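Local coordinates for protein metal-dependent hydrolase (Lactobacillus plantarum, PDB 2F6K) that probably catalyses a metal-dependent decarboxylation, as aminocarboxymuconate-semialdehyde decarboxylases of the amidohydrolase superfamily do, with a manganese ion held in a TIM barrel, at residues K3-L11 / L262-T270; W35-M44 / L83-L91. All coordinates share one frame; numbering follows the deposited sequence.

Interaction 1: residues K3-L11 / L262-T270; sequences KIDFHTHYL and LYGSDIPYT. With MN (manganese (II) ion), chain C.
Leu-262 lays its CD1 methyl over one face of the Phe-6 ring, 4.3 Å from the ring centroid, in a CH-pi contact. The Tyr-263 ring meets Ile-4 O at its edge, and Ser-265 N lies above one of its faces, toward the rim. At the edge of the His-9 imidazole, near its plane, sits Asp-266 OD1; the Tyr-269 ring is turned 86° to that imidazole in an oblique pairing, and its OH reaches Leu-11 CD2 at 3.4 Å.

Manganese is bound by His-7 NE2 at 2.1 Å, His-9 NE2 at 2.3 Å and Asp-266 OD1 at 2.4 Å, with two waters and His-154 completing the site. His-7 extends with CG anti to its backbone N (chi1 -172°), which carries the imidazole alongside Asp-266, the ring and carboxylate planes 60° apart. Second-shell bonds from His-7 ND1 to Asp-239 and from His-9 ND1 to Ser-55 O fix the rotation of both rings.

Away from the metal, Asp-5 ties the two segments. Its OD1 accepts from Ser-265 N and from His-7 N, which approach from opposite faces of the carboxylate, the second bond closing an Asx turn. The syn lone pair of OD2 takes Ser-265 OG at 2.6 Å. Backbone bonds run from Asp-266 N to His-7 O (2.6 Å) and from His-9 N to Ile-267 O (2.8 Å), just before cis Pro-268.

Strand 3-9, the first of the barrel, here meets the loop that follows the last strand, 261-262; strand 49-55 flanks Ile-4 and Asp-5, helix 290-306 packs on Ile-4 and Leu-262, and helix 272-284 on Tyr-263 and Ile-267.

Interaction 2: residues W35-M44 / L83-L91; sequences WTPQLTLNFM and LAQQYPDQL
Trp-35 offers the edge of its indole to Leu-83, with CH2 4.1 Å from Leu-83 CD1, the two side chains arriving from opposite directions. The indole is held from within its own segment: NE1 donates to Thr-40 OG1 at 2.7 Å, almost in the ring plane, which fixes the rotation of the ring. Pro-37, in the first turn of helix 37-46, presses CG against the other methyl of Leu-83, CD2, at 3.6 Å, the two side chains crossing at about a right angle. The two methyls of Leu-83 thus each take one partner, the indole edge and the proline ring, which lie side by side on the same flank of the leucine.

One residue on, Gln-38 folds its chain and brings its amide to the hydroxyl end of Tyr-87, the amide and ring planes 64° apart. Thr-40 turns its CG2 methyl toward Leu-91 CD2.

Leu-41 carries the middle of the contact and splits its two branches. CD1 stands over one face of the Tyr-87 ring, 3.8 Å from the centroid and 21° off the ring normal, a CH-pi contact; CD2 reaches Gln-90 CB at 3.6 Å and also touches Leu-91 CG. Met-44, present as selenomethionine, closes the row. Its chain bends at the last torsion (chi3 71°), placing CE beside Gln-90 CB and the backbone Gln-90 O, while SE lies 3.8 Å from Leu-91 CD2.

Tyr-87 directly follows helix 66-86, and its carbonyl O accepts from both Gln-90 N and Leu-91 N, shaping the turn that delivers these partners to Leu-41 and Met-44. With methyls, proline carbons, selenium and a ring face as the main meeting groups, cohesion across this interface rests chiefly on apolar burial and dispersion rather than on directional polar bonds.

Overall arrangement
Interaction 2 is nested along the chain inside the long loop closed by interaction 1, and their centres lie 12 Å apart on the same side of the chain's centre. Interaction 1 joins strand 3-9, the first of the eight parallel strands, to the loop that follows the last, 261-262, closing the barrel at the metal. Interaction 2 lies farther out, where helix 37-46 meets the end of helix 66-86 and the turn into strand 91-95. They touch directly: Trp-35 CZ2 packs 3.3 Å from Tyr-10 CB, and Phe-43 CD2 3.5 Å from Ile-267 CD1. Helix 37-46 and the residue before its cap therefore pack directly on the two segments that carry three of the manganese ligands.

Interaction 1: residues K3-L11 / L262-T270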
loop_
_atom_site.group_PDB
_atom_site.type_symbol
_atom_site.label_atom_id
_atom_site.label_comp_id
_atom_site.label_asym_id
_atom_site.label_seq_id
_atom_site.Cartn_x
_atom_site.Cartn_y
_atom_site.Cartn_z
ATOM N N LYS A 3 12.843 37.852 -17.142
ATOM C CA LYS A 3 12.592 36.419 -17.198
ATOM C C LYS A 3 11.104 36.111 -17.303
ATOM O O LYS A 3 10.250 36.942 -16.969
ATOM C CB LYS A 3 13.127 35.755 -15.933
ATOM C CG LYS A 3 14.430 36.331 -15.446
ATOM C CD LYS A 3 14.774 35.843 -14.043
ATOM C CE LYS A 3 16.021 36.535 -13.513
ATOM N NZ LYS A 3 16.143 36.351 -12.059
ATOM N N ILE A 4 10.808 34.903 -17.775
ATOM C CA ILE A 4 9.438 34.411 -17.871
ATOM C C ILE A 4 9.420 33.194 -16.940
ATOM O O ILE A 4 10.229 32.282 -17.094
ATOM C CB ILE A 4 9.068 33.978 -19.311
ATOM C CG1 ILE A 4 9.005 35.206 -20.223
ATOM C CG2 ILE A 4 7.719 33.267 -19.301
ATOM C CD1 ILE A 4 8.836 34.879 -21.690
ATOM N N ASP A 5 8.509 33.199 -15.971
ATOM C CA ASP A 5 8.400 32.121 -14.983
ATOM C C ASP A 5 7.367 31.062 -15.375
ATOM O O ASP A 5 6.174 31.344 -15.395
ATOM C CB ASP A 5 8.009 32.732 -13.634
ATOM C CG ASP A 5 8.318 31.823 -12.465
ATOM O OD1 ASP A 5 8.408 30.585 -12.669
ATOM O OD2 ASP A 5 8.461 32.360 -11.341
ATOM N N PHE A 6 7.804 29.841 -15.665
ATOM C CA PHE A 6 6.851 28.809 -16.062
ATOM C C PHE A 6 6.444 27.833 -14.964
ATOM O O PHE A 6 5.762 26.836 -15.227
ATOM C CB PHE A 6 7.384 28.017 -17.255
ATOM C CG PHE A 6 6.526 28.124 -18.476
ATOM C CD1 PHE A 6 6.951 28.860 -19.580
ATOM C CD2 PHE A 6 5.280 27.505 -18.522
ATOM C CE1 PHE A 6 6.146 28.979 -20.715
ATOM C CE2 PHE A 6 4.464 27.619 -19.653
ATOM C CZ PHE A 6 4.900 28.357 -20.752
ATOM N N HIS A 7 6.870 28.107 -13.737
ATOM C CA HIS A 7 6.530 27.256 -12.603
ATOM C C HIS A 7 6.400 28.157 -11.390
ATOM O O HIS A 7 7.346 28.353 -10.635
ATOM C CB HIS A 7 7.609 26.192 -12.374
ATOM C CG HIS A 7 7.244 25.162 -11.345
ATOM N ND1 HIS A 7 7.602 23.836 -11.464
ATOM C CD2 HIS A 7 6.588 25.267 -10.163
ATOM C CE1 HIS A 7 7.185 23.170 -10.402
ATOM N NE2 HIS A 7 6.567 24.015 -9.597
ATOM N N THR A 8 5.211 28.716 -11.224
ATOM C CA THR A 8 4.922 29.611 -10.119
ATOM C C THR A 8 3.454 29.345 -9.763
ATOM O O THR A 8 2.649 29.027 -10.646
ATOM C CB THR A 8 5.200 31.079 -10.548
ATOM O OG1 THR A 8 4.752 31.971 -9.526
ATOM C CG2 THR A 8 4.520 31.398 -11.876
ATOM N N HIS A 9 3.100 29.460 -8.485
ATOM C CA HIS A 9 1.733 29.126 -8.079
ATOM C C HIS A 9 0.855 30.179 -7.395
ATOM O O HIS A 9 1.328 31.219 -6.925
ATOM C CB HIS A 9 1.767 27.894 -7.171
ATOM C CG HIS A 9 2.519 26.729 -7.737
ATOM N ND1 HIS A 9 2.127 26.070 -8.881
ATOM C CD2 HIS A 9 3.628 26.086 -7.296
ATOM C CE1 HIS A 9 2.961 25.073 -9.121
ATOM N NE2 HIS A 9 3.881 25.059 -8.173
ATOM N N TYR A 10 -0.440 29.869 -7.338
ATOM C CA TYR A 10 -1.429 30.725 -6.691
ATOM C C TYR A 10 -2.360 29.816 -5.892
ATOM O O TYR A 10 -2.458 28.626 -6.179
ATOM C CB TYR A 10 -2.227 31.531 -7.727
ATOM C CG TYR A 10 -3.094 30.716 -8.670
ATOM C CD1 TYR A 10 -4.481 30.853 -8.666
ATOM C CD2 TYR A 10 -2.528 29.823 -9.574
ATOM C CE1 TYR A 10 -5.287 30.121 -9.542
ATOM C CE2 TYR A 10 -3.328 29.086 -10.452
ATOM C CZ TYR A 10 -4.702 29.242 -10.429
ATOM O OH TYR A 10 -5.487 28.523 -11.300
ATOM N N LEU A 11 -3.027 30.365 -4.879
ATOM C CA LEU A 11 -3.932 29.564 -4.061
ATOM C C LEU A 11 -5.300 30.207 -3.860
ATOM O O LEU A 11 -5.443 31.120 -3.053
ATOM C CB LEU A 11 -3.309 29.277 -2.685
ATOM C CG LEU A 11 -2.117 28.310 -2.616
ATOM C CD1 LEU A 11 -0.853 28.983 -3.127
ATOM C CD2 LEU A 11 -1.907 27.862 -1.186
ATOM N N LEU A 262 13.022 25.626 -19.663
ATOM C CA LEU A 262 12.296 26.788 -19.173
ATOM C C LEU A 262 12.587 27.115 -17.717
ATOM O O LEU A 262 12.714 26.223 -16.885
ATOM C CB LEU A 262 10.801 26.544 -19.339
ATOM C CG LEU A 262 10.350 26.155 -20.748
ATOM C CD1 LEU A 262 8.921 25.631 -20.694
ATOM C CD2 LEU A 262 10.450 27.364 -21.669
ATOM N N TYR A 263 12.681 28.402 -17.411
ATOM C CA TYR A 263 12.931 28.843 -16.049
ATOM C C TYR A 263 11.686 28.638 -15.194
ATOM O O TYR A 263 10.563 28.716 -15.700
ATOM C CB TYR A 263 13.288 30.329 -16.024
ATOM C CG TYR A 263 13.310 30.897 -14.625
ATOM C CD1 TYR A 263 14.249 30.460 -13.690
ATOM C CD2 TYR A 263 12.381 31.847 -14.226
ATOM C CE1 TYR A 263 14.256 30.961 -12.388
ATOM C CE2 TYR A 263 12.383 32.352 -12.933
ATOM C CZ TYR A 263 13.321 31.907 -12.023
ATOM O OH TYR A 263 13.335 32.422 -10.752
ATOM N N GLY A 264 11.897 28.399 -13.900
ATOM C CA GLY A 264 10.804 28.218 -12.955
ATOM C C GLY A 264 11.276 28.613 -11.559
ATOM O O GLY A 264 12.417 28.326 -11.189
ATOM N N SER A 265 10.421 29.267 -10.775
ATOM C CA SER A 265 10.824 29.680 -9.429
ATOM C C SER A 265 10.186 28.836 -8.323
ATOM O O SER A 265 10.780 28.631 -7.264
ATOM C CB SER A 265 10.491 31.156 -9.198
ATOM O OG SER A 265 9.102 31.338 -9.050
ATOM N N ASP A 266 8.976 28.360 -8.587
ATOM C CA ASP A 266 8.212 27.528 -7.662
ATOM C C ASP A 266 7.716 28.249 -6.418
ATOM O O ASP A 266 7.515 27.616 -5.383
ATOM C CB ASP A 266 9.021 26.302 -7.230
ATOM C CG ASP A 266 8.146 25.085 -6.984
ATOM O OD1 ASP A 266 6.904 25.223 -6.992
ATOM O OD2 ASP A 266 8.703 23.989 -6.789
ATOM N N ILE A 267 7.528 29.565 -6.504
ATOM C CA ILE A 267 7.016 30.322 -5.367
ATOM C C ILE A 267 5.507 30.089 -5.379
ATOM O O ILE A 267 4.932 29.831 -6.436
ATOM C CB ILE A 267 7.264 31.842 -5.509
ATOM C CG1 ILE A 267 6.566 32.363 -6.771
ATOM C CG2 ILE A 267 8.749 32.137 -5.547
ATOM C CD1 ILE A 267 6.492 33.879 -6.861
ATOM N N PRO A 268 4.841 30.207 -4.217
ATOM C CA PRO A 268 5.445 30.541 -2.929
ATOM C C PRO A 268 5.765 29.317 -2.074
ATOM O O PRO A 268 6.104 29.449 -0.897
ATOM C CB PRO A 268 4.389 31.434 -2.296
ATOM C CG PRO A 268 3.132 30.744 -2.698
ATOM C CD PRO A 268 3.376 30.377 -4.158
ATOM N N TYR A 269 5.666 28.127 -2.658
ATOM C CA TYR A 269 5.952 26.912 -1.907
ATOM C C TYR A 269 7.416 26.890 -1.513
ATOM O O TYR A 269 7.763 26.457 -0.415
ATOM C CB TYR A 269 5.546 25.684 -2.714
ATOM C CG TYR A 269 4.041 25.579 -2.807
ATOM C CD1 TYR A 269 3.319 24.763 -1.931
ATOM C CD2 TYR A 269 3.326 26.359 -3.729
ATOM C CE1 TYR A 269 1.918 24.729 -1.970
ATOM C CE2 TYR A 269 1.937 26.331 -3.775
ATOM C CZ TYR A 269 1.240 25.518 -2.895
ATOM O OH TYR A 269 -0.129 25.514 -2.943
ATOM N N THR A 270 8.277 27.347 -2.414
ATOM C CA THR A 270 9.690 27.462 -2.095
ATOM C C THR A 270 9.726 28.892 -1.544
ATOM O O THR A 270 9.231 29.817 -2.196
ATOM C CB THR A 270 10.587 27.397 -3.349
ATOM O OG1 THR A 270 10.527 26.084 -3.921
ATOM C CG2 THR A 270 12.038 27.737 -2.985
HETATM MN MN MN C . 5.488 23.483 -7.837
HETATM O O HOH W 1 14.801 35.054 -10.034
HETATM O O HOH W 2 10.754 30.264 -18.717
HETATM O O HOH W 3 -1.185 26.329 -5.622
HETATM O O HOH W 4 6.894 22.158 -7.051
HETATM O O HOH W 5 4.522 23.443 -5.744
#

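Interaction 2: residues W35-M44 / L83-L91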
loop_
_atom_site.group_PDB
_atom_site.type_symbol
_atom_site.label_atom_id
_atom_site.label_comp_id
_atom_site.label_asym_id
_atom_site.label_seq_id
_atom_site.Cartn_x
_atom_site.Cartn_y
_atom_site.Cartn_z
ATOM N N TRP A 35 -0.663 33.399 0.371
ATOM C CA TRP A 35 -0.520 33.983 -0.951
ATOM C C TRP A 35 -1.635 34.940 -1.363
ATOM O O TRP A 35 -2.791 34.772 -0.981
ATOM C CB TRP A 35 -0.439 32.854 -1.986
ATOM C CG TRP A 35 -0.323 33.333 -3.391
ATOM C CD1 TRP A 35 0.829 33.559 -4.089
ATOM C CD2 TRP A 35 -1.399 33.700 -4.263
ATOM N NE1 TRP A 35 0.538 34.048 -5.341
ATOM C CE2 TRP A 35 -0.822 34.147 -5.474
ATOM C CE3 TRP A 35 -2.795 33.702 -4.136
ATOM C CZ2 TRP A 35 -1.596 34.589 -6.556
ATOM C CZ3 TRP A 35 -3.567 34.143 -5.211
ATOM C CH2 TRP A 35 -2.962 34.581 -6.405
ATOM N N THR A 36 -1.262 35.947 -2.146
ATOM C CA THR A 36 -2.191 36.927 -2.700
ATOM C C THR A 36 -1.534 37.272 -4.021
ATOM O O THR A 36 -0.365 36.974 -4.220
ATOM C CB THR A 36 -2.300 38.238 -1.865
ATOM O OG1 THR A 36 -1.066 38.970 -1.948
ATOM C CG2 THR A 36 -2.640 37.934 -0.412
ATOM N N PRO A 37 -2.272 37.889 -4.948
ATOM C CA PRO A 37 -1.642 38.236 -6.238
ATOM C C PRO A 37 -0.461 39.208 -6.075
ATOM O O PRO A 37 0.519 39.168 -6.834
ATOM C CB PRO A 37 -2.789 38.855 -7.021
ATOM C CG PRO A 37 -3.996 38.106 -6.485
ATOM C CD PRO A 37 -3.739 38.039 -4.999
ATOM N N GLN A 38 -0.566 40.087 -5.085
ATOM C CA GLN A 38 0.511 41.046 -4.831
ATOM C C GLN A 38 1.869 40.442 -4.438
ATOM O O GLN A 38 2.930 41.026 -4.721
ATOM C CB GLN A 38 0.104 42.036 -3.749
ATOM C CG GLN A 38 -1.012 42.960 -4.146
ATOM C CD GLN A 38 -0.771 43.693 -5.466
ATOM O OE1 GLN A 38 0.321 44.196 -5.747
ATOM N NE2 GLN A 38 -1.814 43.772 -6.269
ATOM N N LEU A 39 1.846 39.291 -3.769
ATOM C CA LEU A 39 3.089 38.648 -3.365
ATOM C C LEU A 39 3.830 38.209 -4.620
ATOM O O LEU A 39 5.022 38.454 -4.758
ATOM C CB LEU A 39 2.829 37.429 -2.482
ATOM C CG LEU A 39 4.081 36.813 -1.860
ATOM C CD1 LEU A 39 4.691 37.770 -0.838
ATOM C CD2 LEU A 39 3.683 35.497 -1.230
ATOM N N THR A 40 3.130 37.566 -5.548
ATOM C CA THR A 40 3.763 37.123 -6.785
ATOM C C THR A 40 4.285 38.327 -7.585
ATOM O O THR A 40 5.429 38.353 -8.056
ATOM C CB THR A 40 2.756 36.358 -7.674
ATOM O OG1 THR A 40 2.364 35.145 -7.022
ATOM C CG2 THR A 40 3.368 36.045 -9.044
ATOM N N LEU A 41 3.420 39.319 -7.750
ATOM C CA LEU A 41 3.778 40.516 -8.489
ATOM C C LEU A 41 4.993 41.252 -7.901
ATOM O O LEU A 41 5.882 41.686 -8.639
ATOM C CB LEU A 41 2.567 41.453 -8.569
ATOM C CG LEU A 41 1.426 40.975 -9.475
ATOM C CD1 LEU A 41 0.162 41.800 -9.210
ATOM C CD2 LEU A 41 1.863 41.076 -10.940
ATOM N N ASN A 42 5.034 41.404 -6.582
ATOM C CA ASN A 42 6.165 42.074 -5.947
ATOM C C ASN A 42 7.427 41.205 -6.109
ATOM O O ASN A 42 8.540 41.724 -6.267
ATOM C CB ASN A 42 5.867 42.320 -4.468
ATOM C CG ASN A 42 6.871 43.244 -3.821
ATOM O OD1 ASN A 42 6.885 44.433 -4.106
ATOM N ND2 ASN A 42 7.724 42.702 -2.951
ATOM N N PHE A 43 7.262 39.882 -6.070
ATOM C CA PHE A 43 8.411 38.996 -6.256
ATOM C C PHE A 43 8.956 39.187 -7.673
ATOM O O PHE A 43 10.172 39.160 -7.901
ATOM C CB PHE A 43 8.021 37.530 -6.079
ATOM C CG PHE A 43 9.158 36.566 -6.324
ATOM C CD1 PHE A 43 10.135 36.354 -5.349
ATOM C CD2 PHE A 43 9.246 35.856 -7.522
ATOM C CE1 PHE A 43 11.184 35.442 -5.563
ATOM C CE2 PHE A 43 10.287 34.942 -7.748
ATOM C CZ PHE A 43 11.256 34.735 -6.766
HETATM N N MSE A 44 8.047 39.370 -8.625
HETATM C CA MSE A 44 8.422 39.561 -10.022
HETATM C C MSE A 44 9.222 40.844 -10.224
HETATM O O MSE A 44 10.221 40.841 -10.942
HETATM C CB MSE A 44 7.172 39.566 -10.900
HETATM C CG MSE A 44 6.555 38.188 -11.074
HETATM SE SE MSE A 44 4.829 38.247 -11.950
HETATM C CE MSE A 44 5.426 38.731 -13.734
ATOM N N LEU A 83 -7.100 36.872 -13.188
ATOM C CA LEU A 83 -5.790 37.468 -12.969
ATOM C C LEU A 83 -5.162 37.855 -14.312
ATOM O O LEU A 83 -4.500 38.889 -14.431
ATOM C CB LEU A 83 -4.875 36.488 -12.224
ATOM C CG LEU A 83 -5.119 36.310 -10.718
ATOM C CD1 LEU A 83 -4.374 35.079 -10.211
ATOM C CD2 LEU A 83 -4.666 37.561 -9.959
ATOM N N ALA A 84 -5.374 37.028 -15.329
ATOM C CA ALA A 84 -4.820 37.318 -16.641
ATOM C C ALA A 84 -5.500 38.567 -17.219
ATOM O O ALA A 84 -4.879 39.354 -17.940
ATOM C CB ALA A 84 -5.007 36.121 -17.566
ATOM N N GLN A 85 -6.774 38.758 -16.891
ATOM C CA GLN A 85 -7.491 39.930 -17.378
ATOM C C GLN A 85 -7.118 41.179 -16.589
ATOM O O GLN A 85 -7.155 42.282 -17.114
ATOM C CB GLN A 85 -9.008 39.716 -17.297
ATOM C CG GLN A 85 -9.543 38.675 -18.261
ATOM C CD GLN A 85 -11.008 38.346 -18.017
ATOM O OE1 GLN A 85 -11.589 37.509 -18.708
ATOM N NE2 GLN A 85 -11.612 39.002 -17.026
ATOM N N GLN A 86 -6.760 41.008 -15.325
ATOM C CA GLN A 86 -6.393 42.144 -14.500
ATOM C C GLN A 86 -4.932 42.563 -14.725
ATOM O O GLN A 86 -4.597 43.743 -14.633
ATOM C CB GLN A 86 -6.638 41.799 -13.036
ATOM C CG GLN A 86 -6.597 43.007 -12.117
ATOM C CD GLN A 86 -6.978 42.682 -10.671
ATOM O OE1 GLN A 86 -7.403 41.567 -10.356
ATOM N NE2 GLN A 86 -6.832 43.670 -9.788
ATOM N N TYR A 87 -4.065 41.596 -15.019
ATOM C CA TYR A 87 -2.656 41.890 -15.273
ATOM C C TYR A 87 -2.193 41.194 -16.549
ATOM O O TYR A 87 -1.295 40.352 -16.524
ATOM C CB TYR A 87 -1.794 41.435 -14.098
ATOM C CG TYR A 87 -2.236 41.998 -12.772
ATOM C CD1 TYR A 87 -3.243 41.383 -12.042
ATOM C CD2 TYR A 87 -1.677 43.172 -12.271
ATOM C CE1 TYR A 87 -3.692 41.921 -10.841
ATOM C CE2 TYR A 87 -2.121 43.728 -11.066
ATOM C CZ TYR A 87 -3.132 43.094 -10.360
ATOM O OH TYR A 87 -3.604 43.622 -9.180
ATOM N N PRO A 88 -2.790 41.560 -17.690
ATOM C CA PRO A 88 -2.467 40.983 -19.002
ATOM C C PRO A 88 -0.972 40.898 -19.298
ATOM O O PRO A 88 -0.509 39.952 -19.934
ATOM C CB PRO A 88 -3.181 41.921 -19.981
ATOM C CG PRO A 88 -4.322 42.476 -19.170
ATOM C CD PRO A 88 -3.665 42.738 -17.840
ATOM N N ASP A 89 -0.215 41.884 -18.836
ATOM C CA ASP A 89 1.209 41.895 -19.100
ATOM C C ASP A 89 2.103 41.204 -18.077
ATOM O O ASP A 89 3.268 40.954 -18.368
ATOM C CB ASP A 89 1.677 43.332 -19.308
ATOM C CG ASP A 89 0.976 44.004 -20.486
ATOM O OD1 ASP A 89 1.033 43.449 -21.611
ATOM O OD2 ASP A 89 0.370 45.083 -20.281
ATOM N N GLN A 90 1.577 40.893 -16.893
ATOM C CA GLN A 90 2.374 40.222 -15.868
ATOM C C GLN A 90 1.956 38.781 -15.614
ATOM O O GLN A 90 2.806 37.923 -15.379
ATOM C CB GLN A 90 2.302 40.958 -14.525
ATOM C CG GLN A 90 3.108 42.225 -14.430
ATOM C CD GLN A 90 2.459 43.369 -15.145
ATOM O OE1 GLN A 90 1.333 43.754 -14.833
ATOM N NE2 GLN A 90 3.162 43.926 -16.119
ATOM N N LEU A 91 0.654 38.512 -15.668
ATOM C CA LEU A 91 0.163 37.176 -15.368
ATOM C C LEU A 91 -0.670 36.430 -16.399
ATOM O O LEU A 91 -1.584 36.980 -17.012
ATOM C CB LEU A 91 -0.642 37.229 -14.076
ATOM C CG LEU A 91 0.003 37.927 -12.885
ATOM C CD1 LEU A 91 -0.981 37.963 -11.730
ATOM C CD2 LEU A 91 1.267 37.193 -12.494
#